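Local coordinates for protoporphyrinogen oxidase (Exiguobacterium sibiricum, PDB 3LOV), which probably catalyses the FAD-dependent oxidation of coproporphyrinogen III to coproporphyrin III in heme b biosynthesis, with oxygen as electron acceptor, at residues Ile179-Thr184 and Ala412-His417; Ala297-Leu302 and Glu426-Gln431. All blocks are in the same frame, centred on the assembly; numbering follows the deposited sequence.

Contact 1: residues Ile179-Thr184 and Ala412-His417; sequences IDQMST and AYTVGH
Tyr413, whose carbonyl faces Met182 and Ser183 across the contact, carries its ring away from the 179-184 loop, and one face of that ring is covered by His417: NE2 stands 3.5 Å above the centre of the Tyr413 ring. The Tyr413 hydroxyl is hydrogen-bonded to Leu440 O and Gly444 N; Leu440 belongs to the FAD site. One face of the imidazole in turn carries Tyr413 CG, and His417 NE2 bonds to Ala441 O.

Gln181 runs beside Thr414, both side chains pointing the same way; the amide OE1 of Gln181 lies 3.8 Å from Thr414 CG2. The methyl is placed there because it sits anti to the carbonyl carbon, with OG1 at chi1 64°. Gln181 O receives a weak bond from Val415 N (3.5 Å, 137°) and a CA-H...O contact from Thr414 CA at 3.3 Å. Val415 CG2 leans on Ser183 CA at 4.0 Å. A water bridges the two backbones, accepting from Ser183 N (3.0 Å) and donating to Tyr413 O (2.8 Å), while Ser183 OG turns to Asp147.

The polar links across this surface contact are thus made by backbone atoms and one water, with a type II turn from Thr414 to His417 leading into the helix: the two loops meet through one weak backbone bond, a water bridge and methyl contacts, so little of the link depends on polar side chains.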
ATOM      1  N   ILE A 179      12.284   7.543   3.793  1.00 27.01           N
ATOM      2  CA  ILE A 179      11.817   8.680   4.556  1.00 27.06           C
ATOM      3  C   ILE A 179      12.280  10.032   3.959  1.00 26.93           C
ATOM      4  O   ILE A 179      11.537  11.024   4.020  1.00 25.14           O
ATOM      5  CB  ILE A 179      12.198   8.564   6.061  1.00 27.42           C
ATOM      6  CG1 ILE A 179      11.306   9.476   6.907  1.00 28.28           C
ATOM      7  CG2 ILE A 179      13.659   8.923   6.301  1.00 26.89           C
ATOM      8  CD1 ILE A 179      11.235   9.072   8.385  1.00 25.64           C
ATOM      9  N   ASP A 180      13.479  10.082   3.356  1.00 25.14           N
ATOM     10  CA  ASP A 180      14.024  11.365   2.869  1.00 25.08           C
ATOM     11  C   ASP A 180      13.443  11.847   1.526  1.00 23.99           C
ATOM     12  O   ASP A 180      13.827  12.915   1.030  1.00 24.30           O
ATOM     13  CB  ASP A 180      15.569  11.323   2.784  1.00 24.10           C
ATOM     14  CG  ASP A 180      16.223  11.304   4.164  1.00 32.05           C
ATOM     15  OD1 ASP A 180      15.944  12.221   4.961  1.00 34.06           O
ATOM     16  OD2 ASP A 180      16.991  10.355   4.469  1.00 32.66           O
ATOM     17  N   GLN A 181      12.553  11.076   0.918  1.00 22.09           N
ATOM     18  CA  GLN A 181      11.895  11.525  -0.343  1.00 26.93           C
ATOM     19  C   GLN A 181      10.358  11.732  -0.233  1.00 26.52           C
ATOM     20  O   GLN A 181       9.783  12.600  -0.934  1.00 29.41           O
ATOM     21  CB  GLN A 181      12.194  10.525  -1.481  1.00 30.18           C
ATOM     22  CG  GLN A 181      13.693  10.208  -1.678  1.00 30.31           C
ATOM     23  CD  GLN A 181      13.937   9.367  -2.899  1.00 41.74           C
ATOM     24  OE1 GLN A 181      13.072   9.250  -3.792  1.00 54.13           O
ATOM     25  NE2 GLN A 181      15.122   8.783  -2.970  1.00 47.11           N
HETATM   26  N   MSE A 182       9.730  10.969   0.666  1.00 25.78           N
HETATM   27  CA  MSE A 182       8.274  11.032   0.934  1.00 26.25           C
HETATM   28  C   MSE A 182       7.889  12.452   1.327  1.00 22.49           C
HETATM   29  O   MSE A 182       8.651  13.125   1.973  1.00 22.75           O
HETATM   30  CB  MSE A 182       7.908  10.202   2.145  1.00 24.16           C
HETATM   31  CG  MSE A 182       7.784   8.709   2.059  1.00 36.79           C
HETATM   32 SE   MSE A 182       7.655   8.180   3.987  0.75 44.93          SE
HETATM   33  CE  MSE A 182       8.501   6.510   3.539  1.00 25.54           C
ATOM     34  N   SER A 183       6.690  12.869   0.967  1.00 21.59           N
ATOM     35  CA  SER A 183       6.141  14.172   1.354  1.00 24.29           C
ATOM     36  C   SER A 183       5.808  14.215   2.861  1.00 23.06           C
ATOM     37  O   SER A 183       5.463  13.212   3.469  1.00 25.15           O
ATOM     38  CB  SER A 183       4.875  14.440   0.542  1.00 24.60           C
ATOM     39  OG  SER A 183       3.999  15.365   1.184  1.00 26.38           O
ATOM     40  N   THR A 184       5.942  15.377   3.466  1.00 23.96           N
ATOM     41  CA  THR A 184       5.521  15.552   4.839  1.00 22.40           C
ATOM     42  C   THR A 184       4.004  15.782   4.823  1.00 23.77           C
ATOM     43  O   THR A 184       3.251  15.084   5.508  1.00 25.11           O
ATOM     44  CB  THR A 184       6.235  16.740   5.474  1.00 21.89           C
ATOM     45  OG1 THR A 184       7.637  16.495   5.489  1.00 22.94           O
ATOM     46  CG2 THR A 184       5.772  16.965   6.888  1.00 18.32           C
ATOM     47  N   ALA A 412       6.975   5.240  -5.724  1.00 22.30           N
ATOM     48  CA  ALA A 412       7.616   6.139  -4.805  1.00 20.99           C
ATOM     49  C   ALA A 412       7.081   7.538  -5.067  1.00 21.33           C
ATOM     50  O   ALA A 412       7.540   8.247  -6.022  1.00 20.48           O
ATOM     51  CB  ALA A 412       9.159   6.087  -5.029  1.00 19.44           C
ATOM     52  N   TYR A 413       6.087   7.922  -4.257  1.00 17.17           N
ATOM     53  CA  TYR A 413       5.551   9.275  -4.248  1.00 19.00           C
ATOM     54  C   TYR A 413       6.513  10.208  -3.522  1.00 19.40           C
ATOM     55  O   TYR A 413       6.882   9.930  -2.404  1.00 22.76           O
ATOM     56  CB  TYR A 413       4.227   9.371  -3.456  1.00 17.83           C
ATOM     57  CG  TYR A 413       2.954   8.772  -4.064  1.00 17.84           C
ATOM     58  CD1 TYR A 413       2.985   7.712  -4.980  1.00 20.43           C
ATOM     59  CD2 TYR A 413       1.717   9.209  -3.626  1.00 15.98           C
ATOM     60  CE1 TYR A 413       1.799   7.135  -5.492  1.00 22.97           C
ATOM     61  CE2 TYR A 413       0.521   8.642  -4.126  1.00 20.75           C
ATOM     62  CZ  TYR A 413       0.567   7.632  -5.067  1.00 20.22           C
ATOM     63  OH  TYR A 413      -0.611   7.085  -5.520  1.00 15.54           O
ATOM     64  N   THR A 414       6.822  11.354  -4.104  1.00 18.86           N
ATOM     65  CA  THR A 414       7.746  12.301  -3.487  1.00 22.36           C
ATOM     66  C   THR A 414       7.071  13.642  -3.447  1.00 23.48           C
ATOM     67  O   THR A 414       5.963  13.760  -3.939  1.00 26.52           O
ATOM     68  CB  THR A 414       9.038  12.450  -4.323  1.00 23.92           C
ATOM     69  OG1 THR A 414       8.692  13.023  -5.590  1.00 25.16           O
ATOM     70  CG2 THR A 414       9.773  11.057  -4.521  1.00 19.55           C
ATOM     71  N   VAL A 415       7.735  14.650  -2.877  1.00 23.76           N
ATOM     72  CA  VAL A 415       7.193  16.003  -2.791  1.00 22.50           C
ATOM     73  C   VAL A 415       6.765  16.472  -4.172  1.00 21.00           C
ATOM     74  O   VAL A 415       7.518  16.306  -5.121  1.00 19.31           O
ATOM     75  CB  VAL A 415       8.215  17.000  -2.203  1.00 23.60           C
ATOM     76  CG1 VAL A 415       7.651  18.435  -2.246  1.00 25.23           C
ATOM     77  CG2 VAL A 415       8.591  16.577  -0.754  1.00 21.31           C
ATOM     78  N   GLY A 416       5.556  17.051  -4.233  1.00 21.85           N
ATOM     79  CA  GLY A 416       4.876  17.556  -5.459  1.00 22.25           C
ATOM     80  C   GLY A 416       4.077  16.538  -6.309  1.00 22.71           C
ATOM     81  O   GLY A 416       3.595  16.865  -7.405  1.00 20.01           O
ATOM     82  N   HIS A 417       3.957  15.300  -5.825  1.00 20.91           N
ATOM     83  CA  HIS A 417       3.278  14.241  -6.579  1.00 19.85           C
ATOM     84  C   HIS A 417       1.867  14.633  -6.985  1.00 20.53           C
ATOM     85  O   HIS A 417       1.526  14.511  -8.135  1.00 21.84           O
ATOM     86  CB  HIS A 417       3.225  12.926  -5.774  1.00 20.62           C
ATOM     87  CG  HIS A 417       2.642  11.781  -6.533  1.00 18.62           C
ATOM     88  ND1 HIS A 417       3.370  11.052  -7.449  1.00 20.61           N
ATOM     89  CD2 HIS A 417       1.392  11.253  -6.533  1.00 18.19           C
ATOM     90  CE1 HIS A 417       2.598  10.110  -7.966  1.00 23.33           C
ATOM     91  NE2 HIS A 417       1.391  10.218  -7.435  1.00 18.58           N
TER
HETATM   92  O   HOH W   1       5.162  10.682  -0.323  1.00 29.97           O

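Contact 2: residues Ala297-Leu302 and Glu426-Gln431; sequences AHLPEL and EEVLAQ
Glu427 reaches from its helix to the backbone of His298, and its conformation is what makes the reach possible. CG stands anti to the backbone N (chi1 170°), and a bend at chi2 (77°) then turns the carboxylate along the 297-299 chain. There Glu427 OE2 accepts the His298 N-H at 2.7 Å in a nearly straight bond of 170°, using its anti lone pair, the one away from OE1. The second oxygen, OE1, has a long, weak ion pair with Arg423, which also binds His298 O and makes a salt bridge with Glu301.

The methylene part of Glu427 lies over two apolar neighbours that come from the same side. Ala297 CB approaches Glu427 CG to 4.0 Å, and Leu299 CD2, coming obliquely across the chain, lies 3.8 Å from the same carbon. The branched end of Leu299 also crosses Val428 at about a right angle, Leu299 CD1 to Val428 CG2 being 4.1 Å. One turn further along the helix, Gln431, itself bent at chi2, brings CG to 4.1 Å from Ala297 CA. The His298 imidazole leads away from the helix instead and takes Pro300 CD over one face.

Replacing Glu427 by an alanine here would probably leave the His298 amide without its carboxylate acceptor and take away the methylene that covers Ala297 CB and Leu299 CD2.

Leu299 is the N-cap of the short helix that starts at Pro300. The contact fastens the chain between helix 287-293 and that short helix onto helix 417-431, which leads into strand 435-437 at one edge of the parallel, Rossmann-type FAD-binding sheet of this flavin-dependent amine oxidase fold.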
ATOM      1  N   ALA A 297       0.490  12.128 -25.739  1.00 29.53           N
ATOM      2  CA  ALA A 297       0.519  12.821 -24.494  1.00 27.90           C
ATOM      3  C   ALA A 297       1.961  12.856 -23.980  1.00 26.36           C
ATOM      4  O   ALA A 297       2.664  11.859 -23.999  1.00 26.62           O
ATOM      5  CB  ALA A 297      -0.392  12.166 -23.514  1.00 26.44           C
ATOM      6  N   HIS A 298       2.380  14.021 -23.502  1.00 28.23           N
ATOM      7  CA  HIS A 298       3.720  14.220 -22.942  1.00 26.40           C
ATOM      8  C   HIS A 298       3.614  14.065 -21.424  1.00 24.98           C
ATOM      9  O   HIS A 298       3.108  14.950 -20.740  1.00 22.59           O
ATOM     10  CB  HIS A 298       4.244  15.626 -23.320  1.00 29.70           C
ATOM     11  CG  HIS A 298       5.626  15.929 -22.808  1.00 29.51           C
ATOM     12  ND1 HIS A 298       6.708  15.112 -23.051  1.00 29.69           N
ATOM     13  CD2 HIS A 298       6.090  16.956 -22.051  1.00 32.61           C
ATOM     14  CE1 HIS A 298       7.787  15.629 -22.484  1.00 21.02           C
ATOM     15  NE2 HIS A 298       7.436  16.739 -21.861  1.00 23.62           N
ATOM     16  N   LEU A 299       4.075  12.918 -20.918  1.00 25.53           N
ATOM     17  CA  LEU A 299       3.822  12.491 -19.546  1.00 23.95           C
ATOM     18  C   LEU A 299       5.130  12.152 -18.784  1.00 24.25           C
ATOM     19  O   LEU A 299       5.299  11.037 -18.281  1.00 22.17           O
ATOM     20  CB  LEU A 299       2.936  11.254 -19.632  1.00 25.83           C
ATOM     21  CG  LEU A 299       1.538  11.448 -20.249  1.00 30.08           C
ATOM     22  CD1 LEU A 299       0.681  10.146 -20.163  1.00 22.70           C
ATOM     23  CD2 LEU A 299       0.824  12.589 -19.599  1.00 25.79           C
ATOM     24  N   PRO A 300       6.092  13.098 -18.733  1.00 25.65           N
ATOM     25  CA  PRO A 300       7.378  12.776 -18.101  1.00 25.23           C
ATOM     26  C   PRO A 300       7.185  12.458 -16.616  1.00 24.82           C
ATOM     27  O   PRO A 300       7.938  11.654 -16.065  1.00 24.35           O
ATOM     28  CB  PRO A 300       8.197  14.066 -18.285  1.00 25.78           C
ATOM     29  CG  PRO A 300       7.174  15.152 -18.441  1.00 26.56           C
ATOM     30  CD  PRO A 300       6.041  14.495 -19.196  1.00 25.92           C
ATOM     31  N   GLU A 301       6.187  13.094 -15.985  1.00 23.66           N
ATOM     32  CA  GLU A 301       5.853  12.806 -14.581  1.00 22.92           C
ATOM     33  C   GLU A 301       5.642  11.311 -14.380  1.00 22.22           C
ATOM     34  O   GLU A 301       6.167  10.723 -13.436  1.00 23.10           O
ATOM     35  CB  GLU A 301       4.610  13.545 -14.119  1.00 22.17           C
ATOM     36  CG  GLU A 301       4.728  15.053 -14.148  1.00 20.04           C
ATOM     37  CD  GLU A 301       4.422  15.664 -15.526  1.00 26.84           C
ATOM     38  OE1 GLU A 301       4.228  14.942 -16.521  1.00 25.99           O
ATOM     39  OE2 GLU A 301       4.310  16.887 -15.599  1.00 29.37           O
ATOM     40  N   LEU A 302       4.936  10.670 -15.297  1.00 23.54           N
ATOM     41  CA  LEU A 302       4.753   9.222 -15.210  1.00 21.82           C
ATOM     42  C   LEU A 302       6.000   8.425 -15.596  1.00 22.78           C
ATOM     43  O   LEU A 302       6.224   7.355 -15.045  1.00 19.81           O
ATOM     44  CB  LEU A 302       3.557   8.763 -16.045  1.00 22.14           C
ATOM     45  CG  LEU A 302       2.186   9.182 -15.530  1.00 22.52           C
ATOM     46  CD1 LEU A 302       1.103   8.392 -16.295  1.00 18.64           C
ATOM     47  CD2 LEU A 302       2.033   8.949 -14.045  1.00 23.92           C
ATOM     48  N   GLU A 426      -4.537  16.627 -16.940  1.00 24.37           N
ATOM     49  CA  GLU A 426      -4.857  17.731 -17.858  1.00 22.98           C
ATOM     50  C   GLU A 426      -4.263  17.501 -19.230  1.00 25.62           C
ATOM     51  O   GLU A 426      -4.888  17.797 -20.253  1.00 24.77           O
ATOM     52  CB  GLU A 426      -4.322  19.060 -17.304  1.00 23.99           C
ATOM     53  CG  GLU A 426      -5.072  19.529 -16.078  1.00 28.62           C
ATOM     54  CD  GLU A 426      -4.389  20.702 -15.385  1.00 40.40           C
ATOM     55  OE1 GLU A 426      -3.406  21.243 -15.957  1.00 47.42           O
ATOM     56  OE2 GLU A 426      -4.837  21.066 -14.268  1.00 40.34           O
ATOM     57  N   GLU A 427      -3.039  16.987 -19.262  1.00 23.57           N
ATOM     58  CA  GLU A 427      -2.430  16.650 -20.510  1.00 23.13           C
ATOM     59  C   GLU A 427      -3.203  15.535 -21.194  1.00 23.12           C
ATOM     60  O   GLU A 427      -3.428  15.587 -22.393  1.00 22.57           O
ATOM     61  CB  GLU A 427      -0.991  16.205 -20.312  1.00 23.53           C
ATOM     62  CG  GLU A 427      -0.335  15.597 -21.556  1.00 27.57           C
ATOM     63  CD  GLU A 427       0.112  16.636 -22.605  1.00 31.30           C
ATOM     64  OE1 GLU A 427      -0.321  17.795 -22.538  1.00 33.76           O
ATOM     65  OE2 GLU A 427       0.926  16.278 -23.476  1.00 24.47           O
ATOM     66  N   VAL A 428      -3.542  14.477 -20.467  1.00 26.50           N
ATOM     67  CA  VAL A 428      -4.338  13.398 -21.080  1.00 24.97           C
ATOM     68  C   VAL A 428      -5.693  13.928 -21.567  1.00 26.77           C
ATOM     69  O   VAL A 428      -6.143  13.612 -22.653  1.00 26.63           O
ATOM     70  CB  VAL A 428      -4.494  12.207 -20.156  1.00 22.53           C
ATOM     71  CG1 VAL A 428      -5.477  11.184 -20.757  1.00 21.13           C
ATOM     72  CG2 VAL A 428      -3.126  11.557 -19.889  1.00 19.92           C
ATOM     73  N   LEU A 429      -6.354  14.757 -20.788  1.00 29.14           N
ATOM     74  CA  LEU A 429      -7.645  15.230 -21.236  1.00 32.75           C
ATOM     75  C   LEU A 429      -7.529  16.140 -22.483  1.00 31.81           C
ATOM     76  O   LEU A 429      -8.366  16.061 -23.379  1.00 29.34           O
ATOM     77  CB  LEU A 429      -8.451  15.843 -20.080  1.00 33.42           C
ATOM     78  CG  LEU A 429      -9.114  14.732 -19.227  1.00 40.91           C
ATOM     79  CD1 LEU A 429      -9.589  15.251 -17.807  1.00 42.55           C
ATOM     80  CD2 LEU A 429     -10.261  13.954 -19.985  1.00 34.71           C
ATOM     81  N   ALA A 430      -6.443  16.904 -22.583  1.00 29.90           N
ATOM     82  CA  ALA A 430      -6.238  17.789 -23.705  1.00 30.68           C
ATOM     83  C   ALA A 430      -5.827  17.003 -24.979  1.00 30.35           C
ATOM     84  O   ALA A 430      -6.265  17.327 -26.068  1.00 30.36           O
ATOM     85  CB  ALA A 430      -5.182  18.884 -23.359  1.00 31.43           C
ATOM     86  N   GLN A 431      -5.019  15.961 -24.841  1.00 24.78           N
ATOM     87  CA  GLN A 431      -4.622  15.159 -25.985  1.00 25.48           C
ATOM     88  C   GLN A 431      -5.588  14.037 -26.304  1.00 27.26           C
ATOM     89  O   GLN A 431      -5.685  13.633 -27.465  1.00 25.81           O
ATOM     90  CB  GLN A 431      -3.231  14.585 -25.784  1.00 23.27           C
ATOM     91  CG  GLN A 431      -2.179  15.669 -25.813  1.00 30.58           C
ATOM     92  CD  GLN A 431      -2.188  16.434 -27.141  1.00 34.23           C
ATOM     93  OE1 GLN A 431      -1.932  15.870 -28.198  1.00 35.20           O
ATOM     94  NE2 GLN A 431      -2.483  17.700 -27.076  1.00 37.70           N
TER

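Overall arrangement
Both contacts draw on helix 417-431 and what leads into it: contact 1 lies at its start, contact 2 in its last turns. Their centres are 21 Å apart and they do not touch, the nearest atoms being about 6 Å from each other. Along the chain their segments alternate, so 297-302 falls between the two halves of contact 1. Contact 1 is nearer the cofactor, the Tyr413 side chain being about 8 Å from the bound FAD and about 4 Å from that of Val445, an FAD-binding residue. Contact 2 is more peripheral: the side chains of Leu299 and Val428 are about 10 and 11 Å from those of the FAD-binding Gln289 and Leu257, respectively.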